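Local atomic coordinates of flavin-dependent thymidylate synthase (Thermus thermophilus, PDB entry 6J61), a protein that probably catalyses the reductive methylation of dUMP to dTMP, using methylenetetrahydrofolate as methyl donor and NADPH with bound FAD as reductant. Residues Gln172-His175 / Asn176-Phe180; Ile200-Ile203 / Val204-Arg207. One frame throughout, in Å; residues are numbered along the deposited sequence.

Interaction 1 of 2, residues Gln172-His175 / Asn176-Phe180; sequences QDLH and NLFHF. With FAD (flavin-adenine dinucleotide), chain E.
Asp173 and Asn176 meet twice where strand 165-173 turns directly into helix 174-184, a worked example of an N-cap that also builds a cofactor site. Asp173 OD1 accepts from Asn176 N at 2.8 Å, the capping bond, with the donor lying above the carboxylate plane. The other oxygen, OD2, receives Asn176 ND2 on its syn lone pair, also at 2.8 Å, and lies close to the plane of the amide although carboxylate and amide are turned 67° apart. CG of Asp173 sits between its own backbone N and carbonyl carbon (chi1 64°), which brings the carboxylate back over the first helical turn. Held in this way, the Asn176 amide gives ND2 to N3A of the FAD adenine at 3.0 Å, while its OD1 accepts a very short hydrogen bond from the ribose hydroxyl O2B of FAD. Beside it, His175 NE2 and ribose O3B of FAD share a hydrogen bond of 2.8 Å at the edge of the imidazole, in its plane. Away from the cofactor, Leu174 lays CD1 over one face of the Phe178 ring, a CH-pi contact 3.5 Å from the centroid. Without the carboxylate, as with an alanine here, Asn176 N would probably lose its capping acceptor and the Asn176 side-chain amide would be freer to turn away from the adenine. The carboxylate thus serves the adenine twice, touching it through OD2 (3.6 Å from C2A of FAD) and positioning the amide that binds N3A, and its negative charge is likely to favour the helix dipole.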
loop_
_atom_site.group_PDB
_atom_site.type_symbol
_atom_site.label_atom_id
_atom_site.label_comp_id
_atom_site.label_asym_id
_atom_site.label_seq_id
_atom_site.Cartn_x
_atom_site.Cartn_y
_atom_site.Cartn_z
ATOM N N GLN A 172 -7.224 8.358 -7.230
ATOM C CA GLN A 172 -7.149 8.201 -5.785
ATOM C C GLN A 172 -8.504 8.204 -5.092
ATOM O O GLN A 172 -9.410 8.921 -5.492
ATOM C CB GLN A 172 -6.265 9.317 -5.216
ATOM C CG GLN A 172 -5.875 9.160 -3.765
ATOM C CD GLN A 172 -4.737 10.078 -3.405
ATOM O OE1 GLN A 172 -4.733 11.249 -3.797
ATOM N NE2 GLN A 172 -3.759 9.561 -2.664
ATOM N N ASP A 173 -8.624 7.397 -4.046
ATOM C CA ASP A 173 -9.855 7.294 -3.278
ATOM C C ASP A 173 -10.045 8.508 -2.376
ATOM O O ASP A 173 -9.079 9.150 -1.974
ATOM C CB ASP A 173 -9.854 5.996 -2.459
ATOM C CG ASP A 173 -8.761 5.959 -1.404
ATOM O OD1 ASP A 173 -8.911 6.633 -0.359
ATOM O OD2 ASP A 173 -7.750 5.249 -1.620
ATOM N N LEU A 174 -11.301 8.818 -2.067
ATOM C CA LEU A 174 -11.638 9.982 -1.249
ATOM C C LEU A 174 -10.879 10.096 0.088
ATOM O O LEU A 174 -10.431 11.183 0.474
ATOM C CB LEU A 174 -13.153 10.024 -1.010
ATOM C CG LEU A 174 -13.677 11.263 -0.270
ATOM C CD1 LEU A 174 -13.109 12.542 -0.886
ATOM C CD2 LEU A 174 -15.198 11.261 -0.316
ATOM N N HIS A 175 -10.739 8.972 0.781
ATOM C CA HIS A 175 -10.029 8.935 2.048
ATOM C C HIS A 175 -8.590 9.439 1.896
ATOM O O HIS A 175 -8.133 10.303 2.646
ATOM C CB HIS A 175 -10.035 7.509 2.582
ATOM C CG HIS A 175 -9.078 7.278 3.707
ATOM N ND1 HIS A 175 -8.921 8.171 4.747
ATOM C CD2 HIS A 175 -8.255 6.237 3.974
ATOM C CE1 HIS A 175 -8.042 7.688 5.606
ATOM N NE2 HIS A 175 -7.623 6.517 5.160
ATOM N N ASN A 176 -7.881 8.902 0.912
ATOM C CA ASN A 176 -6.503 9.301 0.666
ATOM C C ASN A 176 -6.389 10.647 -0.037
ATOM O O ASN A 176 -5.351 11.308 0.024
ATOM C CB ASN A 176 -5.783 8.209 -0.127
ATOM C CG ASN A 176 -5.446 7.015 0.740
ATOM O OD1 ASN A 176 -4.624 7.118 1.638
ATOM N ND2 ASN A 176 -6.100 5.885 0.495
ATOM N N LEU A 177 -7.456 11.060 -0.705
ATOM C CA LEU A 177 -7.431 12.341 -1.375
ATOM C C LEU A 177 -7.569 13.403 -0.290
ATOM O O LEU A 177 -6.956 14.454 -0.373
ATOM C CB LEU A 177 -8.570 12.425 -2.401
ATOM C CG LEU A 177 -8.696 13.684 -3.265
ATOM C CD1 LEU A 177 -7.369 14.006 -3.936
ATOM C CD2 LEU A 177 -9.788 13.474 -4.298
ATOM N N PHE A 178 -8.367 13.126 0.737
ATOM C CA PHE A 178 -8.528 14.079 1.839
ATOM C C PHE A 178 -7.187 14.247 2.548
ATOM O O PHE A 178 -6.812 15.350 2.961
ATOM C CB PHE A 178 -9.567 13.587 2.855
ATOM C CG PHE A 178 -10.993 13.893 2.476
ATOM C CD1 PHE A 178 -11.327 15.099 1.891
ATOM C CD2 PHE A 178 -12.010 12.980 2.749
ATOM C CE1 PHE A 178 -12.655 15.399 1.579
ATOM C CE2 PHE A 178 -13.335 13.271 2.446
ATOM C CZ PHE A 178 -13.659 14.485 1.859
ATOM N N HIS A 179 -6.479 13.132 2.696
ATOM C CA HIS A 179 -5.167 13.124 3.317
ATOM C C HIS A 179 -4.270 14.073 2.512
ATOM O O HIS A 179 -3.605 14.951 3.063
ATOM C CB HIS A 179 -4.599 11.706 3.282
ATOM C CG HIS A 179 -3.259 11.569 3.933
ATOM N ND1 HIS A 179 -3.084 11.632 5.299
ATOM C CD2 HIS A 179 -2.030 11.350 3.407
ATOM C CE1 HIS A 179 -1.806 11.455 5.586
ATOM N NE2 HIS A 179 -1.145 11.281 4.456
ATOM N N PHE A 180 -4.274 13.885 1.197
ATOM C CA PHE A 180 -3.486 14.693 0.267
ATOM C C PHE A 180 -3.789 16.180 0.432
ATOM O O PHE A 180 -2.885 17.024 0.479
ATOM C CB PHE A 180 -3.799 14.262 -1.175
ATOM C CG PHE A 180 -3.183 15.143 -2.223
ATOM C CD1 PHE A 180 -1.826 15.087 -2.488
ATOM C CD2 PHE A 180 -3.962 16.037 -2.935
ATOM C CE1 PHE A 180 -1.253 15.907 -3.445
ATOM C CE2 PHE A 180 -3.396 16.860 -3.890
ATOM C CZ PHE A 180 -2.035 16.793 -4.145
HETATM P PA FAD E . -4.020 0.672 7.416
HETATM O O1A FAD E . -4.792 -0.474 6.874
HETATM O O2A FAD E . -2.628 0.127 8.040
HETATM O O5B FAD E . -3.717 1.686 6.218
HETATM C C5B FAD E . -3.149 2.880 6.751
HETATM C C4B FAD E . -3.264 3.972 5.688
HETATM O O4B FAD E . -2.541 3.573 4.495
HETATM C C3B FAD E . -4.711 4.182 5.280
HETATM O O3B FAD E . -5.371 5.160 6.079
HETATM C C2B FAD E . -4.600 4.578 3.816
HETATM O O2B FAD E . -4.385 5.988 3.711
HETATM C C1B FAD E . -3.388 3.745 3.315
HETATM N N9A FAD E . -3.771 2.418 2.746
HETATM C C8A FAD E . -3.392 1.181 3.215
HETATM N N7A FAD E . -3.895 0.235 2.484
HETATM C C5A FAD E . -4.628 0.779 1.492
HETATM C C6A FAD E . -5.391 0.260 0.410
HETATM N N6A FAD E . -5.486 -1.110 0.220
HETATM N N1A FAD E . -6.024 1.131 -0.428
HETATM C C2A FAD E . -5.941 2.461 -0.253
HETATM N N3A FAD E . -5.231 2.988 0.754
HETATM C C4A FAD E . -4.566 2.195 1.640
HETATM N N1 FAD E . -14.014 -1.773 9.494
HETATM C C2 FAD E . -14.983 -2.528 8.962
HETATM O O2 FAD E . -14.684 -3.316 8.070
HETATM N N3 FAD E . -16.280 -2.462 9.367
HETATM C C4 FAD E . -16.695 -1.600 10.361
HETATM O O4 FAD E . -17.861 -1.554 10.710
HETATM C C4X FAD E . -15.657 -0.726 10.988
HETATM N N5 FAD E . -15.929 0.151 11.950
HETATM C C5X FAD E . -14.965 0.936 12.505
HETATM C C6 FAD E . -15.310 1.872 13.540
HETATM C C7 FAD E . -14.335 2.680 14.117
HETATM C C7M FAD E . -14.750 3.649 15.205
HETATM C C8 FAD E . -12.967 2.592 13.688
HETATM C C8M FAD E . -11.896 3.466 14.308
HETATM C C9 FAD E . -12.598 1.684 12.677
HETATM C C9A FAD E . -13.582 0.839 12.061
HETATM N N10 FAD E . -13.247 -0.094 11.027
HETATM C C10 FAD E . -14.256 -0.880 10.474
HETATM C "C1'" FAD E . -11.870 -0.263 10.530
HETATM C "C2'" FAD E . -11.468 0.787 9.482
HETATM O "O2'" FAD E . -12.477 0.904 8.476
HETATM C "C3'" FAD E . -10.104 0.391 8.854
HETATM O "O3'" FAD E . -10.225 -0.821 8.094
HETATM C "C4'" FAD E . -9.015 0.198 9.945
HETATM O "O4'" FAD E . -9.192 1.147 11.014
HETATM C "C5'" FAD E . -7.637 0.395 9.333
HETATM O "O5'" FAD E . -7.389 1.798 9.247
HETATM P P FAD E . -6.290 2.063 8.122
HETATM O O1P FAD E . -6.750 1.485 6.830
HETATM O O2P FAD E . -6.108 3.649 7.985
HETATM O O3P FAD E . -4.861 1.413 8.620
HETATM O O HOH W 1 -2.229 10.516 0.116
#

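Interaction 2 of 2, residues Ile200-Ile203 / Val204-Arg207; sequences IAEI and VKER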
loop_
_atom_site.group_PDB
_atom_site.type_symbol
_atom_site.label_atom_id
_atom_site.label_comp_id
_atom_site.label_asym_id
_atom_site.label_seq_id
_atom_site.Cartn_x
_atom_site.Cartn_y
_atom_site.Cartn_z
ATOM N N ILE A 200 -8.202 20.974 -6.784
ATOM C CA ILE A 200 -8.803 19.692 -6.486
ATOM C C ILE A 200 -9.873 19.815 -5.413
ATOM O O ILE A 200 -10.964 19.255 -5.542
ATOM C CB ILE A 200 -7.723 18.681 -6.051
ATOM C CG1 ILE A 200 -6.826 18.380 -7.249
ATOM C CG2 ILE A 200 -8.362 17.406 -5.501
ATOM C CD1 ILE A 200 -5.762 17.367 -6.971
ATOM N N ALA A 201 -9.551 20.554 -4.358
ATOM C CA ALA A 201 -10.479 20.752 -3.255
ATOM C C ALA A 201 -11.800 21.287 -3.806
ATOM O O ALA A 201 -12.889 20.824 -3.438
ATOM C CB ALA A 201 -9.884 21.731 -2.254
ATOM N N GLU A 202 -11.699 22.257 -4.705
ATOM C CA GLU A 202 -12.893 22.834 -5.299
ATOM C C GLU A 202 -13.737 21.761 -5.986
ATOM O O GLU A 202 -14.951 21.693 -5.791
ATOM C CB GLU A 202 -12.512 23.912 -6.310
ATOM C CG GLU A 202 -13.554 24.992 -6.440
ATOM C CD GLU A 202 -13.781 25.729 -5.129
ATOM O OE1 GLU A 202 -12.823 26.368 -4.631
ATOM O OE2 GLU A 202 -14.914 25.661 -4.598
ATOM N N ILE A 203 -13.096 20.910 -6.779
ATOM C CA ILE A 203 -13.834 19.873 -7.478
ATOM C C ILE A 203 -14.473 18.895 -6.510
ATOM O O ILE A 203 -15.602 18.471 -6.718
ATOM C CB ILE A 203 -12.933 19.091 -8.456
ATOM C CG1 ILE A 203 -12.331 20.042 -9.480
ATOM C CG2 ILE A 203 -13.746 18.041 -9.188
ATOM C CD1 ILE A 203 -11.340 19.374 -10.392
ATOM N N VAL A 204 -13.762 18.542 -5.447
ATOM C CA VAL A 204 -14.306 17.597 -4.479
ATOM C C VAL A 204 -15.479 18.213 -3.709
ATOM O O VAL A 204 -16.491 17.548 -3.465
ATOM C CB VAL A 204 -13.192 17.104 -3.503
ATOM C CG1 VAL A 204 -13.778 16.249 -2.393
ATOM C CG2 VAL A 204 -12.171 16.283 -4.274
ATOM N N LYS A 205 -15.350 19.486 -3.350
ATOM C CA LYS A 205 -16.410 20.179 -2.623
ATOM C C LYS A 205 -17.744 20.128 -3.377
ATOM O O LYS A 205 -18.791 19.900 -2.775
ATOM C CB LYS A 205 -16.007 21.627 -2.368
ATOM C CG LYS A 205 -17.018 22.412 -1.566
ATOM C CD LYS A 205 -16.497 23.822 -1.282
ATOM C CE LYS A 205 -17.501 24.657 -0.488
ATOM N NZ LYS A 205 -16.938 25.992 -0.101
ATOM N N GLU A 206 -17.711 20.326 -4.690
ATOM C CA GLU A 206 -18.939 20.265 -5.481
ATOM C C GLU A 206 -19.463 18.839 -5.664
ATOM O O GLU A 206 -20.668 18.617 -5.628
ATOM C CB GLU A 206 -18.730 20.900 -6.860
ATOM C CG GLU A 206 -19.209 22.359 -6.976
ATOM C CD GLU A 206 -20.736 22.494 -7.078
ATOM O OE1 GLU A 206 -21.319 22.025 -8.083
ATOM O OE2 GLU A 206 -21.353 23.075 -6.158
ATOM N N ARG A 207 -18.558 17.875 -5.835
ATOM C CA ARG A 207 -18.940 16.478 -6.063
ATOM C C ARG A 207 -19.373 15.660 -4.837
ATOM O O ARG A 207 -20.277 14.841 -4.944
ATOM C CB ARG A 207 -17.808 15.750 -6.782
ATOM C CG ARG A 207 -17.087 16.593 -7.814
ATOM C CD ARG A 207 -17.969 17.033 -8.958
ATOM N NE ARG A 207 -18.451 15.889 -9.718
ATOM C CZ ARG A 207 -18.833 15.950 -10.990
ATOM N NH1 ARG A 207 -18.788 17.105 -11.647
ATOM N NH2 ARG A 207 -19.259 14.859 -11.609
#
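This is a contact between successive turns of one alpha-helix, at the C-terminal end of helix 191-207, which packs against helix 174-184 and the antiparallel sheet. The repeat is the usual i to i+4 bonding: Val204 N to Ile200 O at 2.9 Å and Lys205 N to Ala201 O at 2.8 Å are both nearly straight, and Glu206 N to Glu202 O is longer at 3.3 Å. The side chains divide the helix into unlike faces. Ile200 and Ile203 touch Phe68 and Val15 on the sheet; Ile200 and Val204 also meet Leu177 of helix 174-184, and Val204 touches Trp212 of helix 209-220. Between the two turns, Ile200 and Val204 approach obliquely through their CG2 methyls, 4.2 Å apart. Arg207 runs alongside Ile203, and its NE is hydrogen-bonded to Gln20 of strand 13-21. On the exposed face Glu202 and Lys205 lie side by side and point the same way. Lys205 is fully extended, with CG anti to the backbone N (chi1 -177°), whereas Glu202 bends at chi2, and the opposite charges probably attract weakly, but their charged atoms are not in contact: Glu202 OE2 stays 4.9 Å from Lys205 NZ and comes nearest to the methylene carbon CD, at 4.1 Å.

Overall arrangement
The two interactions illustrate how neighbouring helices of one fold can carry different chemistry. Interaction 1 is buried at the start of helix 174-184 and pairs a polar side, which caps the helix and binds FAD, with an apolar side of leucines and phenylalanines; the FAD site also draws on other subunits. Interaction 2, at the end of helix 191-207, is half buried and half exposed, touches no other protein chain of the assembly, and combines apolar packing with charged groups at the surface. The helices meet directly: Leu177 CD2 packs on Val204 CG2 at 3.7 Å, and Phe180 CE2 on Ile200 CD1 at 3.9 Å. Interaction 2 thereby covers part of the apolar side of interaction 1, around Leu177 and Phe180; helix 209-220 takes Phe178.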